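Local coordinates for protein peptidyl tryptophan dihydroxylase (Pseudomonas putida, PDB 7CTQ) that acts as an FAD-dependent monooxygenase that dihydroxylates a peptidyl tryptophan, a step essential for biogenesis of the tryptophylquinone cofactor of quinohemoprotein amine dehydrogenase, at residues Ala13-Ala18 with Arg96-Asp101; Phe40-Gly45 with Leu89-Phe94; Asn163-Ala168 with Gly192-Gln197. All coordinates share one frame; numbering follows the deposited sequence.

Contact 1: residues Ala13-Ala18 with Arg96-Asp101. With FAD (flavin-adenine dinucleotide), chain C.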
# COMPACT_ATOMS: atom_id res chain seq x y z
N ALA A 13 11.45 -4.32 -8.01
CA ALA A 13 10.96 -5.66 -7.74
C ALA A 13 10.60 -5.83 -6.28
O ALA A 13 10.94 -6.84 -5.65
CB ALA A 13 12.01 -6.71 -8.15
N GLY A 14 9.90 -4.84 -5.72
CA GLY A 14 9.29 -5.01 -4.42
C GLY A 14 7.96 -5.73 -4.58
O GLY A 14 7.61 -6.19 -5.68
N PRO A 15 7.19 -5.81 -3.50
CA PRO A 15 5.87 -6.47 -3.59
C PRO A 15 5.01 -5.97 -4.73
O PRO A 15 4.36 -6.77 -5.43
CB PRO A 15 5.23 -6.16 -2.22
CG PRO A 15 6.36 -5.79 -1.33
CD PRO A 15 7.43 -5.21 -2.18
N ALA A 16 5.00 -4.65 -4.97
CA ALA A 16 4.07 -4.10 -5.95
C ALA A 16 4.51 -4.40 -7.38
O ALA A 16 3.69 -4.83 -8.21
CB ALA A 16 3.94 -2.59 -5.73
N GLY A 17 5.78 -4.15 -7.71
CA GLY A 17 6.26 -4.49 -9.04
C GLY A 17 6.15 -5.97 -9.33
O GLY A 17 5.69 -6.37 -10.41
N ALA A 18 6.54 -6.80 -8.36
CA ALA A 18 6.43 -8.25 -8.53
C ALA A 18 4.99 -8.67 -8.77
O ALA A 18 4.70 -9.44 -9.71
CB ALA A 18 7.00 -8.96 -7.30
N ARG A 96 15.32 -10.41 -2.22
CA ARG A 96 16.12 -11.40 -2.93
C ARG A 96 15.27 -12.62 -3.29
O ARG A 96 15.45 -13.22 -4.35
CB ARG A 96 17.33 -11.81 -2.09
CG ARG A 96 18.49 -10.81 -2.10
CD ARG A 96 19.75 -11.41 -1.46
NE ARG A 96 19.84 -11.14 -0.02
CZ ARG A 96 19.73 -12.07 0.93
NH1 ARG A 96 19.53 -13.34 0.60
NH2 ARG A 96 19.83 -11.73 2.21
N ALA A 97 14.32 -12.97 -2.43
CA ALA A 97 13.47 -14.11 -2.72
C ALA A 97 12.38 -13.80 -3.74
O ALA A 97 11.91 -14.72 -4.42
CB ALA A 97 12.84 -14.60 -1.43
N LEU A 98 11.95 -12.54 -3.85
CA LEU A 98 10.93 -12.17 -4.83
C LEU A 98 11.38 -12.49 -6.25
O LEU A 98 10.55 -12.82 -7.10
CB LEU A 98 10.59 -10.69 -4.71
CG LEU A 98 9.65 -10.26 -3.57
CD1 LEU A 98 9.51 -8.74 -3.50
CD2 LEU A 98 8.29 -10.93 -3.68
N ARG A 99 12.68 -12.41 -6.52
CA ARG A 99 13.16 -12.64 -7.88
C ARG A 99 12.94 -14.08 -8.32
O ARG A 99 12.73 -14.34 -9.51
CB ARG A 99 14.64 -12.26 -7.98
CG ARG A 99 15.11 -11.27 -6.93
CD ARG A 99 14.37 -9.95 -7.05
NE ARG A 99 15.16 -8.97 -7.80
CZ ARG A 99 16.19 -8.30 -7.29
NH1 ARG A 99 16.56 -8.50 -6.03
NH2 ARG A 99 16.85 -7.42 -8.04
N ASP A 100 12.99 -15.04 -7.38
CA ASP A 100 12.74 -16.44 -7.71
C ASP A 100 11.32 -16.64 -8.21
O ASP A 100 11.09 -17.31 -9.22
CB ASP A 100 13.00 -17.34 -6.50
CG ASP A 100 14.39 -17.17 -5.92
OD1 ASP A 100 15.22 -16.48 -6.55
OD2 ASP A 100 14.65 -17.71 -4.81
N ASP A 101 10.35 -16.06 -7.50
CA ASP A 101 8.96 -16.19 -7.91
C ASP A 101 8.71 -15.55 -9.26
O ASP A 101 7.87 -16.03 -10.03
CB ASP A 101 8.04 -15.57 -6.85
CG ASP A 101 8.31 -16.12 -5.47
OD1 ASP A 101 9.49 -16.17 -5.06
OD2 ASP A 101 7.33 -16.52 -4.79
PA FAD C . 9.49 -1.36 -2.43
O1A FAD C . 9.18 -2.52 -1.57
O2A FAD C . 10.26 -0.26 -1.71
O5B FAD C . 10.19 -1.88 -3.73
C5B FAD C . 10.96 -1.00 -4.57
C4B FAD C . 12.04 -1.84 -5.19
O4B FAD C . 12.71 -1.08 -6.22
C3B FAD C . 13.14 -2.34 -4.24
O3B FAD C . 13.52 -3.67 -4.58
C2B FAD C . 14.27 -1.32 -4.46
O2B FAD C . 15.57 -1.87 -4.24
C1B FAD C . 14.09 -1.02 -5.95
N9A FAD C . 14.62 0.24 -6.43
C8A FAD C . 14.62 1.47 -5.82
N7A FAD C . 15.17 2.43 -6.53
C5A FAD C . 15.59 1.78 -7.67
C6A FAD C . 16.28 2.22 -8.82
N6A FAD C . 16.66 3.48 -9.02
N1A FAD C . 16.54 1.31 -9.80
C2A FAD C . 16.16 0.05 -9.61
N3A FAD C . 15.51 -0.48 -8.57
C4A FAD C . 15.25 0.44 -7.63
N1 FAD C . 5.05 -2.45 5.59
C2 FAD C . 4.64 -3.54 6.30
O2 FAD C . 3.90 -4.40 5.82
N3 FAD C . 5.06 -3.70 7.61
C4 FAD C . 5.89 -2.85 8.30
O4 FAD C . 6.22 -3.10 9.46
C4X FAD C . 6.32 -1.69 7.53
N5 FAD C . 7.11 -0.83 8.12
C5X FAD C . 7.52 0.28 7.39
C6 FAD C . 8.35 1.22 7.99
C7 FAD C . 8.77 2.35 7.31
C7M FAD C . 9.67 3.34 8.00
C8 FAD C . 8.35 2.56 5.98
C8M FAD C . 8.80 3.77 5.21
C9 FAD C . 7.53 1.62 5.37
C9A FAD C . 7.10 0.49 6.06
N10 FAD C . 6.27 -0.48 5.46
C10 FAD C . 5.84 -1.58 6.18
C1' FAD C . 5.77 -0.29 4.10
C2' FAD C . 6.44 -1.16 3.06
O2' FAD C . 7.87 -1.08 3.14
C3' FAD C . 5.98 -0.70 1.68
O3' FAD C . 4.57 -0.55 1.73
C4' FAD C . 6.32 -1.62 0.52
O4' FAD C . 7.65 -2.13 0.63
C5' FAD C . 6.15 -0.91 -0.80
O5' FAD C . 6.28 -1.88 -1.86
P FAD C . 6.79 -1.45 -3.27
O1P FAD C . 5.79 -0.40 -3.80
O2P FAD C . 7.03 -2.64 -4.13
O3P FAD C . 8.15 -0.70 -2.96
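Leu98 drives its forked end into the turn Ala13-Gly14-Pro15, and its two methyls divide the work. CD1 lies 3.2 Å from Ala13 O and 3.6 Å from Gly14 C, passing on to the Pro15 ring, where it meets CD at 4.3 Å. CD2 turns instead to the first turn of the helix and meets Ala18 CB at 4.3 Å. With CG anti to the carbonyl carbon (chi1 -78°) and CD1 carrying the chain on extended (chi2 175°), the leucine reaches across from helix 91-104. The next residue, Arg99, comes in from another side of the helix: bent at chi2 and chi3, it folds its chain over Ala13 so that NE lies 3.9 Å from Ala13 CB, the guanidinium oblique to the methyl, while NH1 bonds to Trp37 O. The turn is probably the glycine-rich dinucleotide-binding loop of a Rossmann-type fold; Gly14 and Gly17 fit its GxGxxG pattern. Gly14 is the N-cap of helix 15-27, Ala16 N donates a bond of 3.0 Å to FAD O2P, and the positive end of the helix dipole probably also favours the pyrophosphate. A side chain on Gly14 would run into FAD O5B, on the cofactor side of the loop. Ala13 O is covered by the leucine methyl and has no hydrogen-bonding partner in the model; Arg99 NE, likewise buried here, has none either.

Contact 2: residues Phe40-Gly45 with Leu89-Phe94; sequences FAAVEG and LDRQRF. With FAD (flavin-adenine dinucleotide), chain C.
Part of the FAD site of this flavoprotein is built where two antiparallel strands pair and the second turns into a helix. Glu44 and Leu89 form a hydrogen-bonded pair, Glu44 N to Leu89 O at 2.9 Å and Leu89 N to Glu44 O at 2.8 Å; Val43 and Asp90 follow as a non-hydrogen-bonded pair, with Val43 CG1 against Asp90 CA. Arg91 N then reaches Ala42 O, and Asp90, the N-cap, accepts from Gln92 N to cap the new helix. On the Glu44-Leu89 face, Glu44 swings its CG anti to the carbonyl carbon (chi1 -74°) and extends alongside the flavin, CG lying 3.4 Å from FAD C4X. Its carboxylate stands 68° from the guanidinium plane of Arg91 and takes NH1 on the syn side of OE2 at 3.1 Å, a salt bridge; OE1 accepts from FAD O2' at 2.8 Å. Arg91, bent at chi2 and chi3, uses NH1 also for FAD O4' and NH2 for FAD O1A at 2.9 Å, a nearly straight bond (160°), while Asp95 holds NH2 as well. The guanidinium thus joins the ribityl chain to the adenosine phosphate, and Gly45 grips the isoalloxazine through N to O4 and O to N3. Helix 274-282 packs on Glu44, Leu89 and Arg91 through Ile275; Pro15 of helix 15-27 touches Arg91 and Phe94, and strand 238-243 meets Phe40 and Ala42.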
# COMPACT_ATOMS: atom_id res chain seq x y z
N PHE A 40 19.49 -1.53 2.62
CA PHE A 40 19.83 -1.71 4.02
C PHE A 40 18.97 -2.79 4.67
O PHE A 40 17.88 -3.14 4.19
CB PHE A 40 19.70 -0.39 4.79
CG PHE A 40 18.28 0.08 4.96
CD1 PHE A 40 17.65 0.83 3.98
CD2 PHE A 40 17.56 -0.24 6.11
CE1 PHE A 40 16.34 1.27 4.13
CE2 PHE A 40 16.25 0.19 6.26
CZ PHE A 40 15.64 0.94 5.28
N ALA A 41 19.48 -3.33 5.77
CA ALA A 41 18.77 -4.35 6.53
C ALA A 41 17.52 -3.73 7.15
O ALA A 41 17.63 -2.89 8.06
CB ALA A 41 19.69 -4.93 7.60
N ALA A 42 16.35 -4.11 6.67
CA ALA A 42 15.09 -3.66 7.24
C ALA A 42 14.23 -4.88 7.54
O ALA A 42 14.07 -5.75 6.68
CB ALA A 42 14.35 -2.72 6.30
N VAL A 43 13.68 -4.95 8.75
CA VAL A 43 12.71 -5.97 9.09
C VAL A 43 11.42 -5.29 9.52
O VAL A 43 11.44 -4.31 10.28
CB VAL A 43 13.22 -6.95 10.17
CG1 VAL A 43 14.61 -7.42 9.81
CG2 VAL A 43 13.16 -6.34 11.58
N GLU A 44 10.31 -5.80 9.01
CA GLU A 44 9.00 -5.19 9.16
C GLU A 44 8.09 -6.16 9.89
O GLU A 44 8.31 -7.37 9.89
CB GLU A 44 8.42 -4.81 7.80
CG GLU A 44 9.08 -3.59 7.18
CD GLU A 44 8.86 -3.49 5.69
OE1 GLU A 44 9.28 -2.46 5.10
OE2 GLU A 44 8.28 -4.42 5.09
N GLY A 45 7.05 -5.61 10.52
CA GLY A 45 6.01 -6.42 11.12
C GLY A 45 4.94 -6.72 10.08
O GLY A 45 4.46 -5.82 9.39
N LEU A 89 9.25 -9.83 9.01
CA LEU A 89 9.65 -10.05 7.63
C LEU A 89 11.00 -9.40 7.41
O LEU A 89 11.14 -8.18 7.59
CB LEU A 89 8.62 -9.50 6.65
CG LEU A 89 9.05 -9.76 5.21
CD1 LEU A 89 8.79 -11.21 4.82
CD2 LEU A 89 8.36 -8.80 4.27
N ASP A 90 11.99 -10.18 7.00
CA ASP A 90 13.30 -9.63 6.73
C ASP A 90 13.35 -9.27 5.25
O ASP A 90 13.41 -10.14 4.38
CB ASP A 90 14.40 -10.61 7.14
CG ASP A 90 15.70 -10.38 6.40
OD1 ASP A 90 16.06 -9.21 6.15
OD2 ASP A 90 16.37 -11.36 6.07
N ARG A 91 13.30 -7.96 4.97
CA ARG A 91 13.23 -7.47 3.60
C ARG A 91 14.46 -7.85 2.79
O ARG A 91 14.36 -7.92 1.56
CB ARG A 91 13.06 -5.95 3.61
CG ARG A 91 11.72 -5.50 4.20
CD ARG A 91 10.57 -6.14 3.44
NE ARG A 91 10.64 -5.85 2.01
CZ ARG A 91 9.98 -4.86 1.42
NH1 ARG A 91 9.20 -4.06 2.15
NH2 ARG A 91 10.10 -4.65 0.12
N GLN A 92 15.60 -8.09 3.44
CA GLN A 92 16.76 -8.62 2.73
C GLN A 92 16.43 -9.97 2.10
O GLN A 92 16.54 -10.14 0.88
CB GLN A 92 17.95 -8.74 3.68
CG GLN A 92 18.17 -7.54 4.59
CD GLN A 92 19.13 -7.85 5.74
OE1 GLN A 92 18.74 -7.84 6.91
NE2 GLN A 92 20.38 -8.12 5.40
N ARG A 93 16.03 -10.94 2.93
CA ARG A 93 15.58 -12.23 2.41
C ARG A 93 14.44 -12.05 1.43
O ARG A 93 14.44 -12.66 0.35
CB ARG A 93 15.14 -13.16 3.54
CG ARG A 93 16.16 -14.21 4.01
CD ARG A 93 17.40 -13.52 4.53
NE ARG A 93 18.16 -14.26 5.53
CZ ARG A 93 19.48 -14.38 5.53
NH1 ARG A 93 20.20 -13.81 4.57
NH2 ARG A 93 20.08 -15.07 6.48
N PHE A 94 13.46 -11.21 1.78
CA PHE A 94 12.23 -11.09 1.00
C PHE A 94 12.51 -10.65 -0.44
O PHE A 94 12.11 -11.32 -1.40
CB PHE A 94 11.29 -10.10 1.69
CG PHE A 94 9.88 -10.16 1.19
CD1 PHE A 94 9.14 -11.32 1.29
CD2 PHE A 94 9.30 -9.04 0.63
CE1 PHE A 94 7.83 -11.36 0.84
CE2 PHE A 94 7.99 -9.08 0.17
CZ PHE A 94 7.26 -10.24 0.28
PA FAD C . 9.49 -1.36 -2.43
O1A FAD C . 9.18 -2.52 -1.57
O2A FAD C . 10.26 -0.26 -1.71
O5B FAD C . 10.19 -1.88 -3.73
C5B FAD C . 10.96 -1.00 -4.57
C4B FAD C . 12.04 -1.84 -5.19
O4B FAD C . 12.71 -1.08 -6.22
C3B FAD C . 13.14 -2.34 -4.24
O3B FAD C . 13.52 -3.67 -4.58
C2B FAD C . 14.27 -1.32 -4.46
O2B FAD C . 15.57 -1.87 -4.24
C1B FAD C . 14.09 -1.02 -5.95
N9A FAD C . 14.62 0.24 -6.43
C8A FAD C . 14.62 1.47 -5.82
N7A FAD C . 15.17 2.43 -6.53
C5A FAD C . 15.59 1.78 -7.67
C6A FAD C . 16.28 2.22 -8.82
N6A FAD C . 16.66 3.48 -9.02
N1A FAD C . 16.54 1.31 -9.80
C2A FAD C . 16.16 0.05 -9.61
N3A FAD C . 15.51 -0.48 -8.57
C4A FAD C . 15.25 0.44 -7.63
N1 FAD C . 5.05 -2.45 5.59
C2 FAD C . 4.64 -3.54 6.30
O2 FAD C . 3.90 -4.40 5.82
N3 FAD C . 5.06 -3.70 7.61
C4 FAD C . 5.89 -2.85 8.30
O4 FAD C . 6.22 -3.10 9.46
C4X FAD C . 6.32 -1.69 7.53
N5 FAD C . 7.11 -0.83 8.12
C5X FAD C . 7.52 0.28 7.39
C6 FAD C . 8.35 1.22 7.99
C7 FAD C . 8.77 2.35 7.31
C7M FAD C . 9.67 3.34 8.00
C8 FAD C . 8.35 2.56 5.98
C8M FAD C . 8.80 3.77 5.21
C9 FAD C . 7.53 1.62 5.37
C9A FAD C . 7.10 0.49 6.06
N10 FAD C . 6.27 -0.48 5.46
C10 FAD C . 5.84 -1.58 6.18
C1' FAD C . 5.77 -0.29 4.10
C2' FAD C . 6.44 -1.16 3.06
O2' FAD C . 7.87 -1.08 3.14
C3' FAD C . 5.98 -0.70 1.68
O3' FAD C . 4.57 -0.55 1.73
C4' FAD C . 6.32 -1.62 0.52
O4' FAD C . 7.65 -2.13 0.63
C5' FAD C . 6.15 -0.91 -0.80
O5' FAD C . 6.28 -1.88 -1.86
P FAD C . 6.79 -1.45 -3.27
O1P FAD C . 5.79 -0.40 -3.80
O2P FAD C . 7.03 -2.64 -4.13
O3P FAD C . 8.15 -0.70 -2.96

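Contact 3: residues Asn163-Ala168 with Gly192-Gln197. With FAD (flavin-adenine dinucleotide), chain C.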
# COMPACT_ATOMS: atom_id res chain seq x y z
N ASN A 163 17.80 2.52 13.82
CA ASN A 163 19.08 1.99 14.28
C ASN A 163 19.13 0.50 13.98
O ASN A 163 18.15 -0.22 14.23
CB ASN A 163 19.28 2.23 15.77
CG ASN A 163 19.85 3.61 16.09
OD1 ASN A 163 19.54 4.18 17.13
ND2 ASN A 163 20.71 4.13 15.22
N VAL A 164 20.25 0.04 13.44
CA VAL A 164 20.46 -1.36 13.11
C VAL A 164 21.80 -1.79 13.70
O VAL A 164 22.81 -1.11 13.50
CB VAL A 164 20.46 -1.59 11.58
CG1 VAL A 164 20.79 -3.03 11.28
CG2 VAL A 164 19.10 -1.21 10.98
N TRP A 165 21.81 -2.91 14.41
CA TRP A 165 23.04 -3.40 15.03
C TRP A 165 22.92 -4.90 15.23
O TRP A 165 21.88 -5.51 14.97
CB TRP A 165 23.33 -2.67 16.34
CG TRP A 165 22.36 -2.96 17.43
CD1 TRP A 165 22.56 -3.79 18.50
CD2 TRP A 165 21.04 -2.42 17.59
NE1 TRP A 165 21.45 -3.80 19.31
CE2 TRP A 165 20.50 -2.97 18.77
CE3 TRP A 165 20.25 -1.54 16.84
CZ2 TRP A 165 19.21 -2.67 19.22
CZ3 TRP A 165 18.98 -1.24 17.29
CH2 TRP A 165 18.47 -1.80 18.47
N GLN A 166 24.00 -5.50 15.73
CA GLN A 166 24.11 -6.94 15.92
C GLN A 166 24.19 -7.27 17.40
O GLN A 166 24.88 -6.58 18.17
CB GLN A 166 25.35 -7.48 15.19
CG GLN A 166 25.54 -8.99 15.30
CD GLN A 166 24.54 -9.78 14.48
OE1 GLN A 166 24.31 -9.48 13.30
NE2 GLN A 166 23.93 -10.79 15.09
N ALA A 167 23.48 -8.31 17.81
CA ALA A 167 23.49 -8.76 19.20
C ALA A 167 23.58 -10.28 19.21
O ALA A 167 23.84 -10.91 18.18
CB ALA A 167 22.26 -8.24 19.95
N ALA A 168 23.36 -10.87 20.39
CA ALA A 168 23.48 -12.31 20.55
C ALA A 168 22.30 -13.02 19.90
O ALA A 168 21.14 -12.62 20.12
CB ALA A 168 23.55 -12.68 22.03
N GLY A 192 20.15 -12.70 15.79
CA GLY A 192 20.71 -11.62 16.57
C GLY A 192 20.67 -10.25 15.93
O GLY A 192 21.06 -9.27 16.58
N ARG A 193 20.25 -10.13 14.67
CA ARG A 193 20.10 -8.82 14.05
C ARG A 193 19.03 -8.01 14.78
O ARG A 193 17.97 -8.54 15.14
CB ARG A 193 19.75 -8.95 12.57
CG ARG A 193 20.95 -9.25 11.68
CD ARG A 193 20.58 -9.26 10.20
NE ARG A 193 19.59 -10.29 9.89
CZ ARG A 193 19.29 -10.69 8.66
NH1 ARG A 193 19.92 -10.16 7.62
NH2 ARG A 193 18.37 -11.62 8.47
N CYS A 194 19.32 -6.74 15.02
CA CYS A 194 18.45 -5.88 15.82
C CYS A 194 18.05 -4.66 15.02
O CYS A 194 18.80 -4.16 14.17
CB CYS A 194 19.13 -5.46 17.11
SG CYS A 194 19.47 -6.83 18.21
N TYR A 195 16.85 -4.16 15.34
CA TYR A 195 16.15 -3.13 14.58
C TYR A 195 15.42 -2.23 15.57
O TYR A 195 14.76 -2.71 16.49
CB TYR A 195 15.16 -3.79 13.61
CG TYR A 195 14.41 -2.86 12.68
CD1 TYR A 195 14.74 -2.77 11.33
CD2 TYR A 195 13.34 -2.10 13.14
CE1 TYR A 195 14.04 -1.93 10.47
CE2 TYR A 195 12.64 -1.25 12.28
CZ TYR A 195 13.00 -1.17 10.95
OH TYR A 195 12.31 -0.34 10.11
N TRP A 196 15.56 -0.92 15.39
CA TRP A 196 14.77 0.03 16.18
C TRP A 196 14.47 1.23 15.30
O TRP A 196 15.37 1.79 14.67
CB TRP A 196 15.50 0.45 17.45
CG TRP A 196 14.81 1.49 18.31
CD1 TRP A 196 13.96 1.26 19.36
CD2 TRP A 196 14.95 2.91 18.22
NE1 TRP A 196 13.56 2.45 19.92
CE2 TRP A 196 14.17 3.48 19.24
CE3 TRP A 196 15.68 3.76 17.37
CZ2 TRP A 196 14.08 4.86 19.44
CZ3 TRP A 196 15.59 5.12 17.57
CH2 TRP A 196 14.80 5.66 18.59
N GLN A 197 13.20 1.62 15.26
CA GLN A 197 12.73 2.64 14.33
C GLN A 197 11.71 3.50 15.04
O GLN A 197 10.69 2.99 15.54
CB GLN A 197 12.15 1.99 13.07
CG GLN A 197 10.99 2.71 12.44
CD GLN A 197 10.12 1.76 11.64
OE1 GLN A 197 10.59 1.12 10.69
NE2 GLN A 197 8.86 1.64 12.04
PA FAD C . 9.49 -1.36 -2.43
O1A FAD C . 9.18 -2.52 -1.57
O2A FAD C . 10.26 -0.26 -1.71
O5B FAD C . 10.19 -1.88 -3.73
C5B FAD C . 10.96 -1.00 -4.57
C4B FAD C . 12.04 -1.84 -5.19
O4B FAD C . 12.71 -1.08 -6.22
C3B FAD C . 13.14 -2.34 -4.24
O3B FAD C . 13.52 -3.67 -4.58
C2B FAD C . 14.27 -1.32 -4.46
O2B FAD C . 15.57 -1.87 -4.24
C1B FAD C . 14.09 -1.02 -5.95
N9A FAD C . 14.62 0.24 -6.43
C8A FAD C . 14.62 1.47 -5.82
N7A FAD C . 15.17 2.43 -6.53
C5A FAD C . 15.59 1.78 -7.67
C6A FAD C . 16.28 2.22 -8.82
N6A FAD C . 16.66 3.48 -9.02
N1A FAD C . 16.54 1.31 -9.80
C2A FAD C . 16.16 0.05 -9.61
N3A FAD C . 15.51 -0.48 -8.57
C4A FAD C . 15.25 0.44 -7.63
N1 FAD C . 5.05 -2.45 5.59
C2 FAD C . 4.64 -3.54 6.30
O2 FAD C . 3.90 -4.40 5.82
N3 FAD C . 5.06 -3.70 7.61
C4 FAD C . 5.89 -2.85 8.30
O4 FAD C . 6.22 -3.10 9.46
C4X FAD C . 6.32 -1.69 7.53
N5 FAD C . 7.11 -0.83 8.12
C5X FAD C . 7.52 0.28 7.39
C6 FAD C . 8.35 1.22 7.99
C7 FAD C . 8.77 2.35 7.31
C7M FAD C . 9.67 3.34 8.00
C8 FAD C . 8.35 2.56 5.98
C8M FAD C . 8.80 3.77 5.21
C9 FAD C . 7.53 1.62 5.37
C9A FAD C . 7.10 0.49 6.06
N10 FAD C . 6.27 -0.48 5.46
C10 FAD C . 5.84 -1.58 6.18
C1' FAD C . 5.77 -0.29 4.10
C2' FAD C . 6.44 -1.16 3.06
O2' FAD C . 7.87 -1.08 3.14
C3' FAD C . 5.98 -0.70 1.68
O3' FAD C . 4.57 -0.55 1.73
C4' FAD C . 6.32 -1.62 0.52
O4' FAD C . 7.65 -2.13 0.63
C5' FAD C . 6.15 -0.91 -0.80
O5' FAD C . 6.28 -1.88 -1.86
P FAD C . 6.79 -1.45 -3.27
O1P FAD C . 5.79 -0.40 -3.80
O2P FAD C . 7.03 -2.64 -4.13
O3P FAD C . 8.15 -0.70 -2.96
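Cys194 slides beneath the indole of Trp165, its CB 3.5 Å from the centroid of the six-membered ring and 21° off the normal, a CH-pi contact. The Trp165 ring folds back over its partner strand because chi1 is 68°, with CG between the backbone N and the carbonyl carbon. SG, anti to the carbonyl carbon, leans obliquely on the five-membered ring and meets Ala167 CB at 3.6 Å. The far edge of the indole receives Trp196 CB, 3.9 Å from CH2, while NE1 bonds to Ala231 O. Trp196 itself points with Asn163, whose OD1 lies 3.9 Å from CE3; Asn163 ND2 is held by Glu238 O. Replacing the indole of Trp165 by an alanine is likely to leave Cys194 CB and Trp196 CB facing a gap, and Ala231 O without its donor. On the face of Val164, Arg193 and Tyr195, Gln166 bends at chi2, and NE2 donates to Asp191 O and also to Ala167 O. The backbone angles of Gly192 call for glycine, and a CB there would also clash with Ala167 O. Further along its strand, Gln197 OE1 approaches FAD C6 at 3.5 Å. The pairing, 161° between strand directions, is regular antiparallel sheet, part of the mixed sheet, whose strand 193-201 brings Gln197 to the flavin.

In the fold
From the N terminus, the chain leaves strand 8-11 through the probable dinucleotide-binding turn of contact 1, to which it returns only with helix 91-104, closing a long loop. Contact 2 forms within that loop: strand 43-46 pairs with strand 87-90, whose end runs straight into the same helix, so the two contacts share that helix and touch. Contact 3 follows in series, closing a shorter excursion without helix between strands 158-166 and 193-201 of the sheet that also holds contact 2. Tyr195 packs against Val43 where contacts 2 and 3 meet, and all three contacts border FAD, from pyrophosphate to flavin.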